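Side-chain contacts in hydroxyethylthiazole kinase (Pyrococcus horikoshii, PDB 3HPD), which probably phosphorylates the hydroxyl group of 4-methyl-5-beta-hydroxyethylthiazole with ATP and magnesium, a step in the biosynthesis of thiamine diphosphate: residues A225-A228 with Y229-A232; H239-L242 with Y243-L246. All blocks are in the same frame, centred on the assembly; numbering follows the deposited sequence.

Contact 1. Residues A225-A228 with Y229-A232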
loop_
_atom_site.group_PDB
_atom_site.type_symbol
_atom_site.label_atom_id
_atom_site.label_comp_id
_atom_site.label_asym_id
_atom_site.label_seq_id
_atom_site.Cartn_x
_atom_site.Cartn_y
_atom_site.Cartn_z
ATOM N N ALA A 225 -17.361 8.821 -7.447
ATOM C CA ALA A 225 -16.778 8.282 -8.672
ATOM C C ALA A 225 -17.156 9.151 -9.873
ATOM O O ALA A 225 -16.321 9.450 -10.728
ATOM C CB ALA A 225 -17.250 6.845 -8.883
ATOM N N GLU A 226 -18.422 9.556 -9.938
ATOM C CA GLU A 226 -18.887 10.402 -11.030
ATOM C C GLU A 226 -18.170 11.749 -10.995
ATOM O O GLU A 226 -17.721 12.246 -12.026
ATOM C CB GLU A 226 -20.402 10.615 -10.925
ATOM C CG GLU A 226 -21.211 9.361 -11.224
ATOM C CD GLU A 226 -22.685 9.524 -10.905
ATOM O OE1 GLU A 226 -23.245 10.594 -11.216
ATOM O OE2 GLU A 226 -23.285 8.574 -10.351
ATOM N N LYS A 227 -18.066 12.331 -9.802
ATOM C CA LYS A 227 -17.404 13.621 -9.631
ATOM C C LYS A 227 -15.917 13.537 -9.949
ATOM O O LYS A 227 -15.340 14.462 -10.519
ATOM C CB LYS A 227 -17.589 14.125 -8.196
ATOM C CG LYS A 227 -19.039 14.418 -7.818
ATOM C CD LYS A 227 -19.629 15.520 -8.686
ATOM C CE LYS A 227 -18.962 16.864 -8.437
ATOM N NZ LYS A 227 -19.509 17.918 -9.339
ATOM N N ALA A 228 -15.293 12.425 -9.575
ATOM C CA ALA A 228 -13.872 12.255 -9.836
ATOM C C ALA A 228 -13.630 12.182 -11.340
ATOM O O ALA A 228 -12.693 12.787 -11.858
ATOM C CB ALA A 228 -13.356 10.988 -9.153
ATOM N N TYR A 229 -14.484 11.454 -12.049
ATOM C CA TYR A 229 -14.314 11.331 -13.488
ATOM C C TYR A 229 -14.459 12.686 -14.180
ATOM O O TYR A 229 -13.789 12.955 -15.176
ATOM C CB TYR A 229 -15.325 10.339 -14.074
ATOM C CG TYR A 229 -15.027 9.994 -15.512
ATOM C CD1 TYR A 229 -13.972 9.144 -15.837
ATOM C CD2 TYR A 229 -15.761 10.565 -16.553
ATOM C CE1 TYR A 229 -13.648 8.872 -17.166
ATOM C CE2 TYR A 229 -15.446 10.299 -17.886
ATOM C CZ TYR A 229 -14.388 9.453 -18.182
ATOM O OH TYR A 229 -14.068 9.189 -19.491
ATOM N N GLU A 230 -15.327 13.543 -13.652
ATOM C CA GLU A 230 -15.523 14.862 -14.248
ATOM C C GLU A 230 -14.202 15.625 -14.269
ATOM O O GLU A 230 -13.942 16.412 -15.181
ATOM C CB GLU A 230 -16.557 15.668 -13.452
ATOM C CG GLU A 230 -17.923 15.012 -13.349
ATOM C CD GLU A 230 -18.930 15.864 -12.592
ATOM O OE1 GLU A 230 -18.503 16.765 -11.843
ATOM O OE2 GLU A 230 -20.147 15.619 -12.734
ATOM N N GLU A 231 -13.375 15.380 -13.255
ATOM C CA GLU A 231 -12.080 16.042 -13.125
ATOM C C GLU A 231 -10.877 15.262 -13.654
ATOM O O GLU A 231 -9.849 15.860 -13.970
ATOM C CB GLU A 231 -11.806 16.373 -11.658
ATOM C CG GLU A 231 -12.613 17.513 -11.084
ATOM C CD GLU A 231 -12.078 17.942 -9.734
ATOM O OE1 GLU A 231 -12.399 17.290 -8.715
ATOM O OE2 GLU A 231 -11.311 18.926 -9.695
ATOM N N ALA A 232 -10.998 13.941 -13.737
ATOM C CA ALA A 232 -9.891 13.097 -14.189
ATOM C C ALA A 232 -10.389 11.898 -14.992
ATOM O O ALA A 232 -11.083 11.033 -14.465
ATOM C CB ALA A 232 -9.092 12.622 -12.977
#
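An i to i+3 salt bridge between Lys227 and Glu230 lies late on helix 210-231 of the ribokinase-like alpha/beta fold, and illustrates how two flexible chains can meet over a single helical turn. Lys227 is bent at both chi2 and chi3 (-62° and -66°), which folds the chain so that NZ ends beside the carboxylate of Glu230. Glu230 is extended beyond CG and crosses it obliquely. NZ of Lys227 meets OE1 of Glu230 at 2.9 Å, on the syn side of the carboxylate and 22° out of its plane, while CE of the lysine lies 3.4 Å from the same OE1. Beyond the turn, Tyr257 binds both ends of the pair, its OH reaching Lys227 NZ and Glu230 OE2, and Lys227 also makes a cation-pi contact with Trp245. A methionine in place of Lys227 would probably leave Glu230 OE1 without its charged mate and Trp245 without its cation, with the carboxylate relying more heavily on Tyr257. Nearer the backbone, CG of Glu230 passes 3.1 Å from the carbonyl O of Glu226, a close approach that accompanies the bond from Glu230 N to the same oxygen. Glu226 sends its own carboxylate to Gly183 N and Asn182 ND2. The Tyr229 ring leads away from the turn to stack on His184, but its backbone N stays bonded to Ala225 O at 3.0 Å. The carbonyl O of Ala228 takes two backbone donors: a weak bond from Glu231 N at 3.0 Å and a firmer one from Ala232 N, which arrives nearly along the C=O axis at 2.8 Å.

Contact 2. Residues H239-L242 with Y243-L246; sequences HVKL and YDWL
With CG anti to the backbone N (chi1 -178°), the imidazole of His239 leans on along the helix, while Tyr243, one turn later, keeps CG beside its backbone N (chi1 -56°) and brings its phenol back to meet it. NE2 of His239 and OH of Tyr243 are 2.7 Å apart in a bent hydrogen bond that either could donate. The hydroxyl lies at the edge of the imidazole, near its plane, yet the rings themselves are oblique, with planes at 44°, and CE2 of the tyrosine comes 3.4 Å from NE2. The same CE2 also lies near the carbonyl O of His239, so the phenol is bordered by both the side chain and the backbone of one residue. A second hydrogen bond, between the Tyr243 OH and Thr29 OG1 on helix 27-37, helps fix the phenol's position. This i to i+4 pair belongs to helix 235-248, which packs against helices 27-37, 193-205 and 210-231 and takes part in the trimer interface, where Val240 touches Val240 of the third subunit. On another face, Lys241 and Asp244 are only loosely paired. Their NZ to OD2 separation is a long 4.0 Å, although the lysine CD comes within 3.6 Å of that oxygen, and a water spans the gap by accepting from NZ and donating to OD2. Both groups have stronger partners: Lys241 reaches Glu231, and Asp244 OD2 bonds Ser237 OG of the second subunit. Trp245 sets the edge of its indole against the chain, CD1 lying 3.4 Å from the carbonyl O of Lys241, which its own backbone N also binds at 3.0 Å. One residue on, Leu246 N bonds to Leu242 O, and its CG lies 3.3 Å from that oxygen.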
loop_
_atom_site.group_PDB
_atom_site.type_symbol
_atom_site.label_atom_id
_atom_site.label_comp_id
_atom_site.label_asym_id
_atom_site.label_seq_id
_atom_site.Cartn_x
_atom_site.Cartn_y
_atom_site.Cartn_z
ATOM N N HIS A 239 -8.131 7.971 -9.508
ATOM C CA HIS A 239 -8.001 7.354 -8.186
ATOM C C HIS A 239 -7.827 8.434 -7.116
ATOM O O HIS A 239 -8.479 8.399 -6.071
ATOM C CB HIS A 239 -6.791 6.408 -8.167
ATOM C CG HIS A 239 -6.594 5.692 -6.865
ATOM N ND1 HIS A 239 -5.449 4.982 -6.575
ATOM C CD2 HIS A 239 -7.396 5.569 -5.779
ATOM C CE1 HIS A 239 -5.553 4.455 -5.367
ATOM N NE2 HIS A 239 -6.726 4.797 -4.863
ATOM N N VAL A 240 -6.946 9.392 -7.387
ATOM C CA VAL A 240 -6.676 10.482 -6.456
ATOM C C VAL A 240 -7.936 11.302 -6.161
ATOM O O VAL A 240 -8.208 11.658 -5.010
ATOM C CB VAL A 240 -5.583 11.436 -7.017
ATOM C CG1 VAL A 240 -5.454 12.666 -6.131
ATOM C CG2 VAL A 240 -4.245 10.711 -7.101
ATOM N N LYS A 241 -8.702 11.597 -7.203
ATOM C CA LYS A 241 -9.918 12.389 -7.055
ATOM C C LYS A 241 -11.028 11.697 -6.268
ATOM O O LYS A 241 -11.952 12.356 -5.792
ATOM C CB LYS A 241 -10.439 12.806 -8.430
ATOM C CG LYS A 241 -9.521 13.772 -9.169
ATOM C CD LYS A 241 -9.505 15.146 -8.502
ATOM C CE LYS A 241 -8.645 16.133 -9.283
ATOM N NZ LYS A 241 -8.800 17.530 -8.791
ATOM N N LEU A 242 -10.953 10.376 -6.126
ATOM C CA LEU A 242 -11.971 9.664 -5.359
ATOM C C LEU A 242 -11.943 10.145 -3.907
ATOM O O LEU A 242 -12.987 10.399 -3.304
ATOM C CB LEU A 242 -11.739 8.148 -5.414
ATOM C CG LEU A 242 -11.967 7.470 -6.775
ATOM C CD1 LEU A 242 -11.631 5.982 -6.675
ATOM C CD2 LEU A 242 -13.420 7.663 -7.207
ATOM N N TYR A 243 -10.741 10.277 -3.351
ATOM C CA TYR A 243 -10.582 10.737 -1.973
ATOM C C TYR A 243 -11.025 12.185 -1.851
ATOM O O TYR A 243 -11.639 12.570 -0.857
ATOM C CB TYR A 243 -9.120 10.621 -1.546
ATOM C CG TYR A 243 -8.576 9.228 -1.715
ATOM C CD1 TYR A 243 -8.933 8.206 -0.833
ATOM C CD2 TYR A 243 -7.741 8.915 -2.787
ATOM C CE1 TYR A 243 -8.474 6.904 -1.014
ATOM C CE2 TYR A 243 -7.273 7.610 -2.979
ATOM C CZ TYR A 243 -7.644 6.614 -2.088
ATOM O OH TYR A 243 -7.173 5.328 -2.257
ATOM N N ASP A 244 -10.696 12.990 -2.858
ATOM C CA ASP A 244 -11.075 14.395 -2.841
ATOM C C ASP A 244 -12.580 14.538 -2.704
ATOM O O ASP A 244 -13.065 15.340 -1.904
ATOM C CB ASP A 244 -10.625 15.101 -4.124
ATOM C CG ASP A 244 -9.135 15.361 -4.154
ATOM O OD1 ASP A 244 -8.439 14.987 -3.187
ATOM O OD2 ASP A 244 -8.660 15.947 -5.146
ATOM N N TRP A 245 -13.322 13.749 -3.473
ATOM C CA TRP A 245 -14.769 13.844 -3.422
ATOM C C TRP A 245 -15.458 13.148 -2.261
ATOM O O TRP A 245 -16.573 13.514 -1.897
ATOM C CB TRP A 245 -15.362 13.435 -4.771
ATOM C CG TRP A 245 -15.203 14.572 -5.724
ATOM C CD1 TRP A 245 -14.229 14.729 -6.672
ATOM C CD2 TRP A 245 -15.927 15.804 -5.686
ATOM N NE1 TRP A 245 -14.298 15.993 -7.219
ATOM C CE2 TRP A 245 -15.332 16.673 -6.630
ATOM C CE3 TRP A 245 -17.022 16.263 -4.939
ATOM C CZ2 TRP A 245 -15.795 17.977 -6.844
ATOM C CZ3 TRP A 245 -17.480 17.559 -5.153
ATOM C CH2 TRP A 245 -16.866 18.400 -6.097
ATOM N N LEU A 246 -14.809 12.159 -1.661
ATOM C CA LEU A 246 -15.413 11.511 -0.500
ATOM C C LEU A 246 -15.400 12.558 0.611
ATOM O O LEU A 246 -16.211 12.520 1.539
ATOM C CB LEU A 246 -14.605 10.281 -0.076
ATOM C CG LEU A 246 -14.858 9.045 -0.938
ATOM C CD1 LEU A 246 -13.949 7.904 -0.492
ATOM C CD2 LEU A 246 -16.333 8.641 -0.817
HETATM O O HOH W 1 -8.927 18.135 -6.323
#

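Contacts 1 and 2 lie on successive helices, their centres about 8 Å apart, and meet directly. Glu231 of contact 1 joins them with both carboxylate oxygens: OE1 lies 2.7 Å from Trp245 NE1, probably a hydrogen bond, and OE2 forms a salt bridge to Lys241 NZ at 3.0 Å. Beside this polar seam, Ala228 CB packs 3.5 Å from Lys241 CB, and Lys227 CB approaches Trp245 CD2 to 3.4 Å. Contact 2 comes nearer the predicted sites, its His239 side chain about 8 Å from Gly192, which is predicted to bind substrate; in contact 1 the Ala225 side chain is about 12 Å from that of Thr165, a predicted ATP-binding residue.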